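Side-chain contacts in Non-structural maintenance of chromosomes element 1 homolog (Xenopus laevis, PDB 7DG2), which probably acts as a RING-type E3 ubiquitin ligase and forms part of the SMC5-SMC6 complex involved in DNA repair and recombination: residues Val180-Asn185 with Ile192-Cys197; Cys184-Lys189 with Leu206-Lys211. All coordinates share one frame; numbering follows the deposited sequence.

Interaction 1: Val180-Asn185 with Ile192-Cys197. With ZN (zinc ion), chain G; ZN (zinc ion), chain H.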
loop_
_atom_site.group_PDB
_atom_site.type_symbol
_atom_site.label_atom_id
_atom_site.label_comp_id
_atom_site.label_asym_id
_atom_site.label_seq_id
_atom_site.Cartn_x
_atom_site.Cartn_y
_atom_site.Cartn_z
ATOM N N VAL A 180 -6.966 -16.444 -26.500
ATOM C CA VAL A 180 -7.747 -15.240 -26.764
ATOM C C VAL A 180 -6.971 -13.951 -26.567
ATOM O O VAL A 180 -7.394 -12.902 -27.085
ATOM C CB VAL A 180 -9.020 -15.224 -25.890
ATOM C CG1 VAL A 180 -9.977 -16.361 -26.291
ATOM C CG2 VAL A 180 -8.650 -15.313 -24.413
ATOM N N ALA A 181 -5.855 -13.941 -25.843
ATOM C CA ALA A 181 -5.165 -12.683 -25.593
ATOM C C ALA A 181 -4.565 -12.141 -26.884
ATOM O O ALA A 181 -4.021 -12.892 -27.696
ATOM C CB ALA A 181 -4.065 -12.869 -24.546
ATOM N N LYS A 182 -4.673 -10.831 -27.072
ATOM C CA LYS A 182 -4.083 -10.178 -28.234
ATOM C C LYS A 182 -2.576 -10.067 -28.042
ATOM O O LYS A 182 -2.116 -9.495 -27.046
ATOM C CB LYS A 182 -4.696 -8.794 -28.436
ATOM C CG LYS A 182 -6.196 -8.795 -28.743
ATOM C CD LYS A 182 -6.762 -7.381 -28.706
ATOM C CE LYS A 182 -8.284 -7.383 -28.810
ATOM N NZ LYS A 182 -8.961 -8.161 -27.721
ATOM N N ILE A 183 -1.811 -10.601 -28.991
ATOM C CA ILE A 183 -0.354 -10.474 -29.008
ATOM C C ILE A 183 0.014 -9.571 -30.178
ATOM O O ILE A 183 -0.212 -9.937 -31.337
ATOM C CB ILE A 183 0.334 -11.842 -29.135
ATOM C CG1 ILE A 183 -0.108 -12.766 -28.006
ATOM C CG2 ILE A 183 1.849 -11.684 -29.132
ATOM C CD1 ILE A 183 0.301 -12.285 -26.626
ATOM N N CYS A 184 0.573 -8.397 -29.877
ATOM C CA CYS A 184 0.875 -7.406 -30.911
ATOM C C CYS A 184 1.768 -8.004 -31.990
ATOM O O CYS A 184 2.796 -8.618 -31.695
ATOM C CB CYS A 184 1.555 -6.182 -30.293
ATOM S SG CYS A 184 2.043 -4.916 -31.505
ATOM N N ASN A 185 1.371 -7.830 -33.252
ATOM C CA ASN A 185 2.124 -8.458 -34.328
ATOM C C ASN A 185 3.502 -7.832 -34.503
ATOM O O ASN A 185 4.397 -8.486 -35.051
ATOM C CB ASN A 185 1.330 -8.391 -35.638
ATOM C CG ASN A 185 1.887 -9.314 -36.708
ATOM O OD1 ASN A 185 1.754 -10.538 -36.620
ATOM N ND2 ASN A 185 2.504 -8.732 -37.731
ATOM N N ILE A 192 -3.920 -4.792 -24.788
ATOM C CA ILE A 192 -5.283 -4.708 -24.278
ATOM C C ILE A 192 -6.078 -3.780 -25.188
ATOM O O ILE A 192 -7.100 -4.177 -25.761
ATOM C CB ILE A 192 -5.303 -4.241 -22.811
ATOM C CG1 ILE A 192 -4.534 -5.226 -21.929
ATOM C CG2 ILE A 192 -6.716 -4.125 -22.324
ATOM C CD1 ILE A 192 -5.085 -6.643 -21.946
ATOM N N GLN A 193 -5.614 -2.541 -25.341
ATOM C CA GLN A 193 -6.114 -1.657 -26.387
ATOM C C GLN A 193 -5.255 -1.836 -27.633
ATOM O O GLN A 193 -4.035 -1.977 -27.542
ATOM C CB GLN A 193 -6.094 -0.197 -25.933
ATOM C CG GLN A 193 -6.964 0.057 -24.713
ATOM C CD GLN A 193 -6.996 1.515 -24.320
ATOM O OE1 GLN A 193 -6.505 1.892 -23.250
ATOM N NE2 GLN A 193 -7.584 2.343 -25.173
ATOM N N SER A 194 -5.901 -1.850 -28.797
ATOM C CA SER A 194 -5.192 -2.201 -30.018
ATOM C C SER A 194 -5.985 -1.706 -31.214
ATOM O O SER A 194 -7.146 -1.314 -31.099
ATOM C CB SER A 194 -4.983 -3.716 -30.131
ATOM O OG SER A 194 -6.227 -4.352 -30.361
ATOM N N GLN A 195 -5.332 -1.736 -32.371
ATOM C CA GLN A 195 -6.014 -1.695 -33.657
ATOM C C GLN A 195 -6.009 -3.100 -34.242
ATOM O O GLN A 195 -4.960 -3.749 -34.293
ATOM C CB GLN A 195 -5.329 -0.724 -34.615
ATOM C CG GLN A 195 -5.446 0.725 -34.214
ATOM C CD GLN A 195 -4.985 1.651 -35.316
ATOM O OE1 GLN A 195 -4.284 1.231 -36.239
ATOM N NE2 GLN A 195 -5.388 2.917 -35.239
ATOM N N LEU A 196 -7.173 -3.568 -34.674
ATOM C CA LEU A 196 -7.319 -4.914 -35.208
ATOM C C LEU A 196 -7.474 -4.865 -36.721
ATOM O O LEU A 196 -8.163 -3.988 -37.254
ATOM C CB LEU A 196 -8.530 -5.619 -34.605
ATOM C CG LEU A 196 -8.526 -5.822 -33.091
ATOM C CD1 LEU A 196 -9.929 -6.157 -32.622
ATOM C CD2 LEU A 196 -7.537 -6.931 -32.733
ATOM N N CYS A 197 -6.839 -5.809 -37.413
ATOM C CA CYS A 197 -7.201 -6.025 -38.807
ATOM C C CYS A 197 -8.639 -6.505 -38.869
ATOM O O CYS A 197 -9.020 -7.452 -38.177
ATOM C CB CYS A 197 -6.272 -7.044 -39.466
ATOM S SG CYS A 197 -6.731 -7.341 -41.200
HETATM ZN ZN ZN G . 3.170 -3.644 -29.900
HETATM ZN ZN ZN H . -4.979 -8.879 -41.659
HETATM O O HOH W 1 -8.111 -6.697 -25.248
#
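K182 meets S194 and L196 with no ring, amide or carboxylate between them: the contact is made by a lysine chain, a hydroxyl and a methyl group, with neither face nor edge to stack. The side chain of K182 runs from its strand toward 192-197, extended through chi2 and chi3. Its aliphatic part does the touching. S194 OG comes up beside the shaft, 3.5 Å from K182 CD, a packing contact and not a polar one. L196 lies across the chain at about a right angle, and its CD2 methyl sits 4.0 Å from K182 CE and 4.1 Å from K182 CD. At chi4 the chain bends (59°), turning the ammonium group away from S194 and L196, toward its polar partners. K182 NZ hydrogen-bonds the backbone oxygen of S112 and a water 3.0 Å away; the same water lies 2.8 Å from I192 O, to which it probably donates. One charged nitrogen thus links the 192-197 segment to the chain near S112 through a direct bond and a water bridge. I192 adds mainly backbone here, since its side chain starts out away from K182.

Each segment also carries a ligand of a different zinc: C184 belongs to the three-cysteine, one-histidine site, and C197 SG binds the four-cysteine zinc at 2.4 Å. These sites belong to the RING-type finger. Strand 182-183 pairs antiparallel with 190-191, K182 bonding to A191 through the backbone, whereas 195-196 pairs with 203-204; P203 of that second hairpin touches both K182 and L196. Beyond the contact, I192 packs on I109 and I110 of helix 96-111 and on I166 of helix 163-176, A181 touches I110 and I173, and I183 meets R174, so the 182-183/190-191 hairpin rests against both helices.

Interaction 2: Cys184-Lys189 with Leu206-Lys211. With ZN (zinc ion), chain G.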
loop_
_atom_site.group_PDB
_atom_site.type_symbol
_atom_site.label_atom_id
_atom_site.label_comp_id
_atom_site.label_asym_id
_atom_site.label_seq_id
_atom_site.Cartn_x
_atom_site.Cartn_y
_atom_site.Cartn_z
ATOM N N CYS A 184 0.573 -8.397 -29.877
ATOM C CA CYS A 184 0.875 -7.406 -30.911
ATOM C C CYS A 184 1.768 -8.004 -31.990
ATOM O O CYS A 184 2.796 -8.618 -31.695
ATOM C CB CYS A 184 1.555 -6.182 -30.293
ATOM S SG CYS A 184 2.043 -4.916 -31.505
ATOM N N ASN A 185 1.371 -7.830 -33.252
ATOM C CA ASN A 185 2.124 -8.458 -34.328
ATOM C C ASN A 185 3.502 -7.832 -34.503
ATOM O O ASN A 185 4.397 -8.486 -35.051
ATOM C CB ASN A 185 1.330 -8.391 -35.638
ATOM C CG ASN A 185 1.887 -9.314 -36.708
ATOM O OD1 ASN A 185 1.754 -10.538 -36.620
ATOM N ND2 ASN A 185 2.504 -8.732 -37.731
ATOM N N VAL A 186 3.700 -6.612 -34.013
ATOM C CA VAL A 186 4.972 -5.906 -34.170
ATOM C C VAL A 186 5.913 -6.171 -32.999
ATOM O O VAL A 186 7.066 -6.566 -33.194
ATOM C CB VAL A 186 4.714 -4.397 -34.359
ATOM C CG1 VAL A 186 5.984 -3.592 -34.113
ATOM C CG2 VAL A 186 4.187 -4.127 -35.751
ATOM N N CYS A 187 5.469 -5.954 -31.759
ATOM C CA CYS A 187 6.369 -6.088 -30.618
ATOM C C CYS A 187 6.211 -7.403 -29.869
ATOM O O CYS A 187 7.040 -7.698 -29.000
ATOM C CB CYS A 187 6.174 -4.922 -29.642
ATOM S SG CYS A 187 4.579 -4.945 -28.781
ATOM N N ARG A 188 5.170 -8.186 -30.173
ATOM C CA ARG A 188 4.928 -9.514 -29.607
ATOM C C ARG A 188 4.619 -9.479 -28.111
ATOM O O ARG A 188 4.806 -10.478 -27.413
ATOM C CB ARG A 188 6.103 -10.457 -29.887
ATOM C CG ARG A 188 6.488 -10.552 -31.361
ATOM C CD ARG A 188 5.440 -11.308 -32.157
ATOM N NE ARG A 188 5.116 -12.586 -31.529
ATOM C CZ ARG A 188 5.801 -13.711 -31.718
ATOM N NH1 ARG A 188 5.433 -14.827 -31.099
ATOM N NH2 ARG A 188 6.857 -13.725 -32.524
ATOM N N LYS A 189 4.133 -8.355 -27.599
ATOM C CA LYS A 189 3.681 -8.254 -26.219
ATOM C C LYS A 189 2.160 -8.169 -26.172
ATOM O O LYS A 189 1.506 -7.828 -27.159
ATOM C CB LYS A 189 4.291 -7.034 -25.525
ATOM C CG LYS A 189 5.809 -7.048 -25.472
ATOM C CD LYS A 189 6.353 -5.727 -24.958
ATOM C CE LYS A 189 7.841 -5.839 -24.678
ATOM N NZ LYS A 189 8.111 -6.977 -23.754
ATOM N N LEU A 206 -1.524 0.649 -30.470
ATOM C CA LEU A 206 -1.717 1.918 -31.166
ATOM C C LEU A 206 -0.385 2.596 -31.452
ATOM O O LEU A 206 -0.180 3.140 -32.544
ATOM C CB LEU A 206 -2.638 2.837 -30.361
ATOM C CG LEU A 206 -4.068 2.904 -30.904
ATOM C CD1 LEU A 206 -4.801 1.586 -30.664
ATOM C CD2 LEU A 206 -4.844 4.079 -30.311
ATOM N N GLN A 207 0.543 2.560 -30.490
ATOM C CA GLN A 207 1.870 3.113 -30.738
ATOM C C GLN A 207 2.634 2.299 -31.772
ATOM O O GLN A 207 3.403 2.860 -32.560
ATOM C CB GLN A 207 2.673 3.191 -29.438
ATOM C CG GLN A 207 2.716 4.578 -28.810
ATOM C CD GLN A 207 1.701 4.744 -27.693
ATOM O OE1 GLN A 207 1.615 3.907 -26.784
ATOM N NE2 GLN A 207 0.923 5.824 -27.755
ATOM N N CYS A 208 2.439 0.980 -31.789
ATOM C CA CYS A 208 3.150 0.162 -32.761
ATOM C C CYS A 208 2.585 0.339 -34.164
ATOM O O CYS A 208 3.330 0.241 -35.144
ATOM C CB CYS A 208 3.114 -1.304 -32.336
ATOM S SG CYS A 208 4.002 -1.621 -30.795
ATOM N N ALA A 209 1.281 0.596 -34.286
ATOM C CA ALA A 209 0.716 0.896 -35.599
ATOM C C ALA A 209 1.273 2.204 -36.146
ATOM O O ALA A 209 1.586 2.301 -37.339
ATOM C CB ALA A 209 -0.808 0.955 -35.522
ATOM N N GLY A 210 1.412 3.218 -35.286
ATOM C CA GLY A 210 1.988 4.479 -35.726
ATOM C C GLY A 210 3.410 4.332 -36.234
ATOM O O GLY A 210 3.794 4.959 -37.224
ATOM N N LYS A 211 4.209 3.500 -35.567
ATOM C CA LYS A 211 5.577 3.267 -36.018
ATOM C C LYS A 211 5.606 2.443 -37.299
ATOM O O LYS A 211 6.223 2.842 -38.295
ATOM C CB LYS A 211 6.376 2.574 -34.915
ATOM C CG LYS A 211 6.756 3.480 -33.753
ATOM C CD LYS A 211 7.246 2.668 -32.559
ATOM C CE LYS A 211 8.294 1.642 -32.969
ATOM N NZ LYS A 211 8.690 0.768 -31.827
HETATM ZN ZN ZN G . 3.170 -3.644 -29.900
#
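C184, C187 and C208 converge on one zinc ion, with C184 SG 2.3 Å, C187 SG 2.2 Å and C208 SG 2.4 Å from the metal; H205 ND1 is the fourth ligand. The two cysteines of the loop reach it by different rotamers. C184 holds its sulfur opposite the backbone N (chi1 177°), whereas C187 puts SG between its own N and carbonyl carbon (chi1 69°). From the helix, C208 points its CB toward the loop and, with SG anti to its carbonyl carbon and beside its backbone N, brings its sulfur to 3.9 Å from C187 SG. The C-x-x-C turn of C184 to C187 is a zinc knuckle of the RING finger: its backbone N-H groups fold back onto the ligand sulfur. C184 SG accepts from C187 N at a nearly straight 173° and from V186 N, 3.5 Å away, at a more bent angle. Two such donors probably offset part of the thiolate's negative charge. R188 has a positive phi, which helps bring K189 N round to a weak bond with C187 SG. V186 adds apolar packing beside the metal site: V186 CB lies 4.0 Å from C208 CB, with CG1 against the same carbon, and its side chain also touches L204 of strand 203-204.

In the fold
Interactions 1 and 2 start from the same part of the chain, share C184 and N185, and have centres about 9 Å apart on the same side of the chain's centre. From 180-185 the chain passes through the 184-189 knuckle to 192-197, then by strand 203-204 into helix 206-212. The second segments of the two interactions also touch: S194 C packs 3.5 Å from L206 CD1, and Q195 touches A209. C184 and C187 pair with H205 and C208 on one zinc, C197 and C200 with C221 and C224 on the other; this interleaving is the RING cross-brace, in a C4HC3 order. Interaction 2 spans one metal site, while interaction 1 joins the strands leading to both.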